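Local structure of mandelate racemase/muconate lactonizing enzyme-like protein (Rubrobacter xylanophilus DSM 9941, 3CYJ) at residues R162-V167 with E190-A195; Y219-V224 with A244-E249; L119-A124 with P348-E353. The protein belongs to the enolase superfamily, pairing an N-terminal capping domain with a TIM-barrel-like domain that holds a sodium ion in the model. All coordinates share one frame; numbering follows the deposited sequence.

Interaction 1 (R162-V167 with E190-A195). With NA (sodium ion), chain E.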
loop_
_atom_site.group_PDB
_atom_site.type_symbol
_atom_site.label_atom_id
_atom_site.label_comp_id
_atom_site.label_asym_id
_atom_site.label_seq_id
_atom_site.Cartn_x
_atom_site.Cartn_y
_atom_site.Cartn_z
ATOM N N ARG A 162 25.813 28.646 -9.394
ATOM C CA ARG A 162 25.182 27.380 -9.762
ATOM C C ARG A 162 25.172 27.244 -11.275
ATOM O O ARG A 162 24.727 28.134 -11.996
ATOM C CB ARG A 162 23.741 27.328 -9.269
ATOM C CG ARG A 162 23.583 27.330 -7.760
ATOM C CD ARG A 162 22.170 27.855 -7.287
ATOM N NE ARG A 162 21.876 29.198 -7.825
ATOM C CZ ARG A 162 22.013 30.331 -7.135
ATOM N NH1 ARG A 162 22.447 30.287 -5.880
ATOM N NH2 ARG A 162 21.729 31.511 -7.690
ATOM N N VAL A 163 25.670 26.119 -11.758
ATOM C CA VAL A 163 25.663 25.868 -13.181
ATOM C C VAL A 163 25.166 24.460 -13.493
ATOM O O VAL A 163 25.476 23.489 -12.723
ATOM C CB VAL A 163 27.056 26.110 -13.866
ATOM C CG1 VAL A 163 27.474 27.589 -13.796
ATOM C CG2 VAL A 163 28.113 25.175 -13.339
ATOM N N LYS A 164 24.422 24.351 -14.614
ATOM C CA LYS A 164 23.993 23.035 -15.143
ATOM C C LYS A 164 24.556 22.664 -16.524
ATOM O O LYS A 164 24.662 23.489 -17.418
ATOM C CB LYS A 164 22.435 22.897 -15.114
ATOM C CG LYS A 164 21.875 21.455 -15.273
ATOM C CD LYS A 164 20.293 21.430 -15.148
ATOM C CE LYS A 164 19.670 21.913 -16.476
ATOM N NZ LYS A 164 18.206 22.055 -16.501
ATOM N N MET A 165 24.913 21.397 -16.679
ATOM C CA MET A 165 25.423 20.838 -17.943
ATOM C C MET A 165 24.655 19.530 -18.349
ATOM O O MET A 165 23.971 18.908 -17.528
ATOM C CB MET A 165 26.936 20.578 -17.849
ATOM C CG MET A 165 27.384 19.672 -16.699
ATOM S SD MET A 165 29.143 19.094 -16.688
ATOM C CE MET A 165 29.282 18.135 -18.204
ATOM N N LYS A 166 24.763 19.142 -19.618
ATOM C CA LYS A 166 24.206 17.894 -20.105
ATOM C C LYS A 166 25.158 16.709 -19.979
ATOM O O LYS A 166 26.374 16.833 -20.133
ATOM C CB LYS A 166 23.788 18.058 -21.563
ATOM C CG LYS A 166 22.968 19.318 -21.881
ATOM C CD LYS A 166 21.710 19.380 -21.058
ATOM C CE LYS A 166 20.634 20.142 -21.791
ATOM N NZ LYS A 166 19.642 20.636 -20.823
ATOM N N VAL A 167 24.585 15.545 -19.679
ATOM C CA VAL A 167 25.314 14.272 -19.624
ATOM C C VAL A 167 24.461 13.206 -20.298
ATOM O O VAL A 167 23.253 13.385 -20.504
ATOM C CB VAL A 167 25.539 13.746 -18.136
ATOM C CG1 VAL A 167 26.555 14.560 -17.419
ATOM C CG2 VAL A 167 24.180 13.673 -17.366
ATOM N N GLU A 190 28.137 25.189 -7.337
ATOM C CA GLU A 190 27.319 23.996 -7.427
ATOM C C GLU A 190 27.261 23.463 -8.857
ATOM O O GLU A 190 26.973 24.214 -9.806
ATOM C CB GLU A 190 25.902 24.320 -6.915
ATOM C CG GLU A 190 25.021 23.102 -6.688
ATOM C CD GLU A 190 23.521 23.454 -6.592
ATOM O OE1 GLU A 190 23.228 24.542 -5.988
ATOM O OE2 GLU A 190 22.663 22.627 -7.093
ATOM N N LEU A 191 27.569 22.183 -9.025
ATOM C CA LEU A 191 27.494 21.602 -10.368
ATOM C C LEU A 191 26.290 20.671 -10.536
ATOM O O LEU A 191 26.185 19.681 -9.834
ATOM C CB LEU A 191 28.802 20.894 -10.769
ATOM C CG LEU A 191 28.884 20.283 -12.175
ATOM C CD1 LEU A 191 28.680 21.302 -13.355
ATOM C CD2 LEU A 191 30.136 19.443 -12.354
ATOM N N MET A 192 25.412 20.982 -11.498
ATOM C CA MET A 192 24.173 20.278 -11.700
ATOM C C MET A 192 24.223 19.567 -13.054
ATOM O O MET A 192 24.769 20.101 -14.017
ATOM C CB MET A 192 23.037 21.319 -11.720
ATOM C CG MET A 192 23.005 22.363 -10.504
ATOM S SD MET A 192 22.038 23.831 -10.813
ATOM C CE MET A 192 20.417 23.071 -10.990
ATOM N N VAL A 193 23.656 18.358 -13.146
ATOM C CA VAL A 193 23.592 17.640 -14.450
ATOM C C VAL A 193 22.157 17.337 -14.923
ATOM O O VAL A 193 21.236 17.175 -14.118
ATOM C CB VAL A 193 24.524 16.376 -14.528
ATOM C CG1 VAL A 193 26.058 16.752 -14.250
ATOM C CG2 VAL A 193 24.030 15.249 -13.626
ATOM N N ASP A 194 21.986 17.258 -16.238
ATOM C CA ASP A 194 20.713 16.972 -16.831
ATOM C C ASP A 194 20.919 15.855 -17.853
ATOM O O ASP A 194 21.736 15.999 -18.749
ATOM C CB ASP A 194 20.125 18.240 -17.454
ATOM C CG ASP A 194 18.725 18.025 -18.045
ATOM O OD1 ASP A 194 18.131 16.896 -18.042
ATOM O OD2 ASP A 194 18.208 19.000 -18.596
ATOM N N ALA A 195 20.159 14.755 -17.711
ATOM C CA ALA A 195 20.342 13.564 -18.564
ATOM C C ALA A 195 19.257 13.516 -19.661
ATOM O O ALA A 195 19.345 12.717 -20.615
ATOM C CB ALA A 195 20.323 12.287 -17.715
HETATM NA NA NA E . 15.777 18.723 -18.852
#
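Two neighbouring parallel strands of the TIM-barrel-like domain, joined by helix 174-185 in a beta-alpha-beta crossover, meet where Arg-162 to Val-167 run beside Glu-190 to Ala-195. The strand segments approach to 4.6 Å between axes, and their directions differ by 30°. Residues pair one to one, Arg-162 with Glu-190 through Lys-166 with Asp-194. Val-163 and Met-165 each donate N-H to one residue and accept through O from another; Met-192 N to Val-163 O, at 2.8 Å, is one such bond, and Val-167 N to Asp-194 O closes the series.

Side chains alternate between the two faces. On the face of Lys-164, Lys-166 and Asp-194, Asp-194 OD2 binds the sodium ion at 2.5 Å. The same oxygen receives Lys-166 NZ at 3.1 Å in a salt bridge, the ammonium coming from above the carboxylate plane, 44° out of it. A bend in the lysine chain at chi2 (-58°) lays it alongside Asp-194, pointing the same way. Lys-164 instead passes its CG over Met-192 CB at 3.7 Å, crossing that side chain at about a right angle, and its NZ forms salt bridges with Glu-221 and Glu-317. Asp-194 OD1 accepts from Asn-196 N, so both carboxylate oxygens are engaged.

The other face is apolar: Leu-191 CD1 touches both Val-163 CG2 and Met-165 CG, 3.9 Å from each, while Val-193 CG1 touches Val-167 CG1. Helices 145-157 and 174-185 pack against this side, with Leu-152 reaching both Val-163 and Leu-191; strand 132-137 flanks strand 162-166 at its other edge.

Interaction 2 (Y219-V224 with A244-E249). With NA (sodium ion), chain E.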
loop_
_atom_site.group_PDB
_atom_site.type_symbol
_atom_site.label_atom_id
_atom_site.label_comp_id
_atom_site.label_asym_id
_atom_site.label_seq_id
_atom_site.Cartn_x
_atom_site.Cartn_y
_atom_site.Cartn_z
ATOM N N TYR A 219 22.840 17.690 -8.198
ATOM C CA TYR A 219 21.533 17.778 -8.875
ATOM C C TYR A 219 21.575 16.884 -10.080
ATOM O O TYR A 219 22.502 16.961 -10.891
ATOM C CB TYR A 219 21.326 19.203 -9.325
ATOM C CG TYR A 219 19.944 19.623 -9.837
ATOM C CD1 TYR A 219 19.042 20.223 -8.968
ATOM C CD2 TYR A 219 19.601 19.576 -11.217
ATOM C CE1 TYR A 219 17.802 20.679 -9.396
ATOM C CE2 TYR A 219 18.354 20.061 -11.671
ATOM C CZ TYR A 219 17.475 20.612 -10.744
ATOM O OH TYR A 219 16.224 21.109 -11.078
ATOM N N LEU A 220 20.581 16.002 -10.177
ATOM C CA LEU A 220 20.487 15.071 -11.291
ATOM C C LEU A 220 19.078 15.193 -11.865
ATOM O O LEU A 220 18.138 14.706 -11.274
ATOM C CB LEU A 220 20.801 13.616 -10.857
ATOM C CG LEU A 220 20.563 12.523 -11.937
ATOM C CD1 LEU A 220 21.180 12.933 -13.319
ATOM C CD2 LEU A 220 21.035 11.146 -11.526
ATOM N N GLU A 221 18.968 15.831 -13.037
ATOM C CA GLU A 221 17.696 16.074 -13.661
ATOM C C GLU A 221 17.338 15.017 -14.747
ATOM O O GLU A 221 18.178 14.633 -15.580
ATOM C CB GLU A 221 17.687 17.468 -14.261
ATOM C CG GLU A 221 16.301 17.854 -14.701
ATOM C CD GLU A 221 16.299 19.146 -15.522
ATOM O OE1 GLU A 221 17.235 19.980 -15.341
ATOM O OE2 GLU A 221 15.362 19.306 -16.354
ATOM N N GLU A 222 16.082 14.559 -14.722
ATOM C CA GLU A 222 15.575 13.651 -15.745
ATOM C C GLU A 222 16.479 12.455 -16.016
ATOM O O GLU A 222 16.794 12.153 -17.176
ATOM C CB GLU A 222 15.307 14.411 -17.037
ATOM C CG GLU A 222 14.021 15.262 -16.929
ATOM C CD GLU A 222 13.759 16.181 -18.155
ATOM O OE1 GLU A 222 14.619 16.275 -19.063
ATOM O OE2 GLU A 222 12.685 16.837 -18.195
ATOM N N PRO A 223 16.840 11.726 -14.939
ATOM C CA PRO A 223 17.751 10.614 -15.175
ATOM C C PRO A 223 17.061 9.556 -16.066
ATOM O O PRO A 223 17.727 8.924 -16.891
ATOM C CB PRO A 223 18.002 10.061 -13.781
ATOM C CG PRO A 223 16.737 10.464 -12.952
ATOM C CD PRO A 223 16.306 11.784 -13.540
ATOM N N VAL A 224 15.758 9.340 -15.852
ATOM C CA VAL A 224 14.993 8.415 -16.678
ATOM C C VAL A 224 13.876 9.197 -17.345
ATOM O O VAL A 224 13.654 10.368 -16.991
ATOM C CB VAL A 224 14.403 7.209 -15.872
ATOM C CG1 VAL A 224 15.514 6.334 -15.346
ATOM C CG2 VAL A 224 13.433 7.682 -14.761
ATOM N N ALA A 244 20.167 16.021 -5.486
ATOM C CA ALA A 244 18.718 16.131 -5.662
ATOM C C ALA A 244 18.204 15.540 -7.000
ATOM O O ALA A 244 18.769 15.778 -8.077
ATOM C CB ALA A 244 18.299 17.572 -5.525
ATOM N N ILE A 245 17.181 14.706 -6.917
ATOM C CA ILE A 245 16.594 14.135 -8.126
ATOM C C ILE A 245 15.534 15.089 -8.585
ATOM O O ILE A 245 14.625 15.352 -7.840
ATOM C CB ILE A 245 16.037 12.697 -7.890
ATOM C CG1 ILE A 245 17.163 11.721 -7.429
ATOM C CG2 ILE A 245 15.315 12.172 -9.135
ATOM C CD1 ILE A 245 18.397 11.531 -8.463
ATOM N N ALA A 246 15.665 15.662 -9.789
ATOM C CA ALA A 246 14.674 16.666 -10.278
ATOM C C ALA A 246 13.977 16.239 -11.591
ATOM O O ALA A 246 14.583 15.571 -12.446
ATOM C CB ALA A 246 15.331 18.035 -10.484
ATOM N N ALA A 247 12.714 16.657 -11.755
ATOM C CA ALA A 247 11.979 16.359 -12.984
ATOM C C ALA A 247 10.791 17.268 -13.082
ATOM O O ALA A 247 10.436 17.880 -12.096
ATOM C CB ALA A 247 11.559 14.903 -13.008
ATOM N N GLY A 248 10.192 17.384 -14.269
ATOM C CA GLY A 248 8.951 18.116 -14.377
ATOM C C GLY A 248 8.543 18.940 -15.575
ATOM O O GLY A 248 7.370 19.391 -15.638
ATOM N N GLU A 249 9.432 19.199 -16.520
ATOM C CA GLU A 249 8.965 19.984 -17.703
ATOM C C GLU A 249 7.743 19.529 -18.556
ATOM O O GLU A 249 7.117 20.360 -19.207
ATOM C CB GLU A 249 10.104 20.275 -18.654
ATOM C CG GLU A 249 10.962 19.051 -18.964
ATOM C CD GLU A 249 11.863 19.298 -20.126
ATOM O OE1 GLU A 249 13.003 18.770 -20.168
ATOM O OE2 GLU A 249 11.416 20.054 -21.012
HETATM NA NA NA E . 15.777 18.723 -18.852
HETATM O O HOH W 1 10.559 16.038 -16.839
#
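Glu-222 and Glu-249 bring their carboxylates together beside the sodium ion, at the C-terminal ends of two parallel strands of the TIM-barrel-like domain; strand 219-221, helix 229-238 and strand 244-247 form a beta-alpha-beta unit. The strands are in register from Tyr-219 with Ala-244 to Glu-221 with Ala-246. Three hydrogen bonds join the backbones: Leu-220 N to Ala-244 O, Ala-246 N to Leu-220 O, and Glu-222 N to Ala-246 O.

Tyr-219 has CG anti to its own N (chi1 -169°), which carries the ring along the strand to Ala-246, whose CB lies 3.4 Å from Tyr-219 CZ. Its OH bonds to Gln-268 on the next strand, fixing the far end of the ring. On the opposite face of the sheet Leu-220 and Ile-245 run side by side, with Leu-220 CB 4.0 Å from Ile-245 CD1.

Glu-221 and Glu-222 reach the ion differently. Glu-221 stays extended beyond CG and coordinates sodium through OE2 at 2.6 Å, while its OE1 forms a salt bridge with Lys-164. Glu-222, the first residue past the strand, has a positive phi; its side chain is also extended and supplies OE1 at 2.7 Å. Asp-194 completes the three protein ligands. Glu-249, a neighbour of Glu-222, has CG wedged between its N and carbonyl carbon (chi1 47°), and its chain crosses Glu-222 at roughly a right angle. Their carboxylate planes are nevertheless only 3° apart, with Glu-222 OE2 2.8 Å from Glu-249 OE1, though crowding here makes their exact placement doubtful. Glu-249 OE2 forms a salt bridge with Arg-273. One water bridges the two segments, donating to Glu-222 OE2 at 2.6 Å and accepting from Gly-248 N at 2.9 Å.

Interaction 3 (L119-A124 with P348-E353)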
loop_
_atom_site.group_PDB
_atom_site.type_symbol
_atom_site.label_atom_id
_atom_site.label_comp_id
_atom_site.label_asym_id
_atom_site.label_seq_id
_atom_site.Cartn_x
_atom_site.Cartn_y
_atom_site.Cartn_z
ATOM N N LEU A 119 1.964 48.562 -13.431
ATOM C CA LEU A 119 2.875 47.865 -12.497
ATOM C C LEU A 119 3.847 46.942 -13.219
ATOM O O LEU A 119 3.490 46.364 -14.243
ATOM C CB LEU A 119 2.071 47.026 -11.499
ATOM C CG LEU A 119 1.228 47.784 -10.470
ATOM C CD1 LEU A 119 0.432 46.855 -9.597
ATOM C CD2 LEU A 119 2.076 48.782 -9.633
ATOM N N PRO A 120 5.076 46.805 -12.707
ATOM C CA PRO A 120 5.883 45.627 -13.097
ATOM C C PRO A 120 5.064 44.323 -12.867
ATOM O O PRO A 120 4.244 44.271 -11.936
ATOM C CB PRO A 120 7.060 45.661 -12.115
ATOM C CG PRO A 120 7.080 47.114 -11.556
ATOM C CD PRO A 120 5.647 47.531 -11.549
ATOM N N LEU A 121 5.239 43.303 -13.714
ATOM C CA LEU A 121 4.390 42.107 -13.583
ATOM C C LEU A 121 4.496 41.485 -12.180
ATOM O O LEU A 121 3.486 41.124 -11.568
ATOM C CB LEU A 121 4.701 41.059 -14.675
ATOM C CG LEU A 121 3.807 39.804 -14.645
ATOM C CD1 LEU A 121 2.363 40.173 -14.560
ATOM C CD2 LEU A 121 4.052 38.875 -15.849
ATOM N N ALA A 122 5.722 41.409 -11.666
ATOM C CA ALA A 122 5.962 40.857 -10.353
ATOM C C ALA A 122 5.092 41.531 -9.306
ATOM O O ALA A 122 4.572 40.856 -8.397
ATOM C CB ALA A 122 7.402 40.955 -10.015
ATOM N N ASP A 123 4.868 42.840 -9.447
ATOM C CA ASP A 123 4.012 43.588 -8.517
ATOM C C ASP A 123 2.521 43.375 -8.717
ATOM O O ASP A 123 1.741 43.605 -7.789
ATOM C CB ASP A 123 4.343 45.091 -8.548
ATOM C CG ASP A 123 5.678 45.402 -7.868
ATOM O OD1 ASP A 123 6.418 46.270 -8.406
ATOM O OD2 ASP A 123 6.005 44.753 -6.817
ATOM N N ALA A 124 2.110 42.939 -9.909
ATOM C CA ALA A 124 0.690 42.643 -10.148
ATOM C C ALA A 124 0.279 41.228 -9.647
ATOM O O ALA A 124 -0.907 40.903 -9.514
ATOM C CB ALA A 124 0.337 42.820 -11.639
ATOM N N PRO A 348 6.870 48.683 -16.531
ATOM C CA PRO A 348 5.663 47.954 -16.249
ATOM C C PRO A 348 5.583 46.628 -17.045
ATOM O O PRO A 348 6.336 46.422 -18.030
ATOM C CB PRO A 348 4.561 48.922 -16.718
ATOM C CG PRO A 348 5.158 49.544 -17.876
ATOM C CD PRO A 348 6.654 49.655 -17.616
ATOM N N GLY A 349 4.675 45.758 -16.600
ATOM C CA GLY A 349 4.600 44.390 -17.083
ATOM C C GLY A 349 5.946 43.681 -16.960
ATOM O O GLY A 349 6.725 43.907 -15.998
ATOM N N LEU A 350 6.233 42.868 -17.975
ATOM C CA LEU A 350 7.478 42.132 -18.097
ATOM C C LEU A 350 8.654 43.040 -18.416
ATOM O O LEU A 350 9.818 42.616 -18.364
ATOM C CB LEU A 350 7.325 41.072 -19.213
ATOM C CG LEU A 350 6.396 39.859 -18.892
ATOM C CD1 LEU A 350 6.318 38.872 -20.066
ATOM C CD2 LEU A 350 6.860 39.147 -17.577
ATOM N N GLY A 351 8.348 44.285 -18.795
ATOM C CA GLY A 351 9.369 45.275 -19.156
ATOM C C GLY A 351 10.051 44.910 -20.463
ATOM O O GLY A 351 11.194 45.314 -20.699
ATOM N N LEU A 352 9.369 44.116 -21.294
ATOM C CA LEU A 352 9.959 43.615 -22.547
ATOM C C LEU A 352 9.333 44.286 -23.786
ATOM O O LEU A 352 8.100 44.401 -23.900
ATOM C CB LEU A 352 9.797 42.080 -22.669
ATOM C CG LEU A 352 10.585 41.108 -21.765
ATOM C CD1 LEU A 352 10.097 39.629 -21.919
ATOM C CD2 LEU A 352 12.133 41.217 -21.908
ATOM N N GLU A 353 10.187 44.734 -24.703
ATOM C CA GLU A 353 9.714 45.353 -25.963
ATOM C C GLU A 353 10.385 44.694 -27.152
ATOM O O GLU A 353 11.592 44.458 -27.140
ATOM C CB GLU A 353 9.931 46.875 -25.953
#
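Leu-121 and Leu-350 lie side by side and point the same way, meeting through one methyl from each: Leu-121 CD2 is 3.3 Å from Leu-350 CD2, closer than ordinary carbon-carbon contact. So short an approach is doubtful in detail at 2.3 Å resolution, but the side-by-side placement does not depend on it. The two side chains set out differently. Leu-121 starts toward the other segment and places CG anti to its backbone N (chi1 -177°), whereas the first bond of Leu-350 leads away and its end returns, with CG anti to the carbonyl carbon. Leu-350 CG also approaches Leu-121 CD2 at 4.0 Å, so one branch of Leu-121 makes both of these contacts.

Behind the leucines the two backbones are joined by a single bridge between Pro-120 and Gly-349. Gly-349 N donates to Leu-119 O at 2.7 Å, and Leu-121 N donates to Gly-349 O at 2.8 Å. The second bond is strongly bent at its acceptor: the C=O...N angle is 105°, with the donor 55° out of the carbonyl plane. Pro-120 occupies the N-cap position of helix 121-124. Opposite it, Pro-348 to Gly-351 form a type II' beta turn, in which Gly-349 has a positive phi, which favours glycine.

This contact ties the N-terminal domain of the enolase superfamily fold to the C-terminal part of the chain. Helix 97-116 packs against both leucines, through Ala-114 at Leu-121 and Ile-107 at Leu-350, and its Asp-111 accepts from Leu-350 N. From helix 300-306, His-305 touches both leucine side chains. Pro-348 CB sits 3.7 Å from Leu-119 O, beside the first backbone bond.

From the N terminus, the chain first reaches 119-124, which opens the long loop that interaction 3 closes only at 348-353, more than 220 residues later. Interactions 1 and 2 both fall within that span. They follow in series: 162-167 closes on 190-195 before 219-224 opens toward 244-249, each across one connecting helix. Strands 190-194 and 219-221 are sheet neighbours, so interactions 1 and 2 abut, with centres 10 Å apart and a common sodium ion. Interaction 3 lies across the chain's centre, about 30 Å from interaction 1 and 31 Å from interaction 2, between centres, and joins the N-terminal domain to the chain's C-terminal part, whereas the other two build the barrel wall.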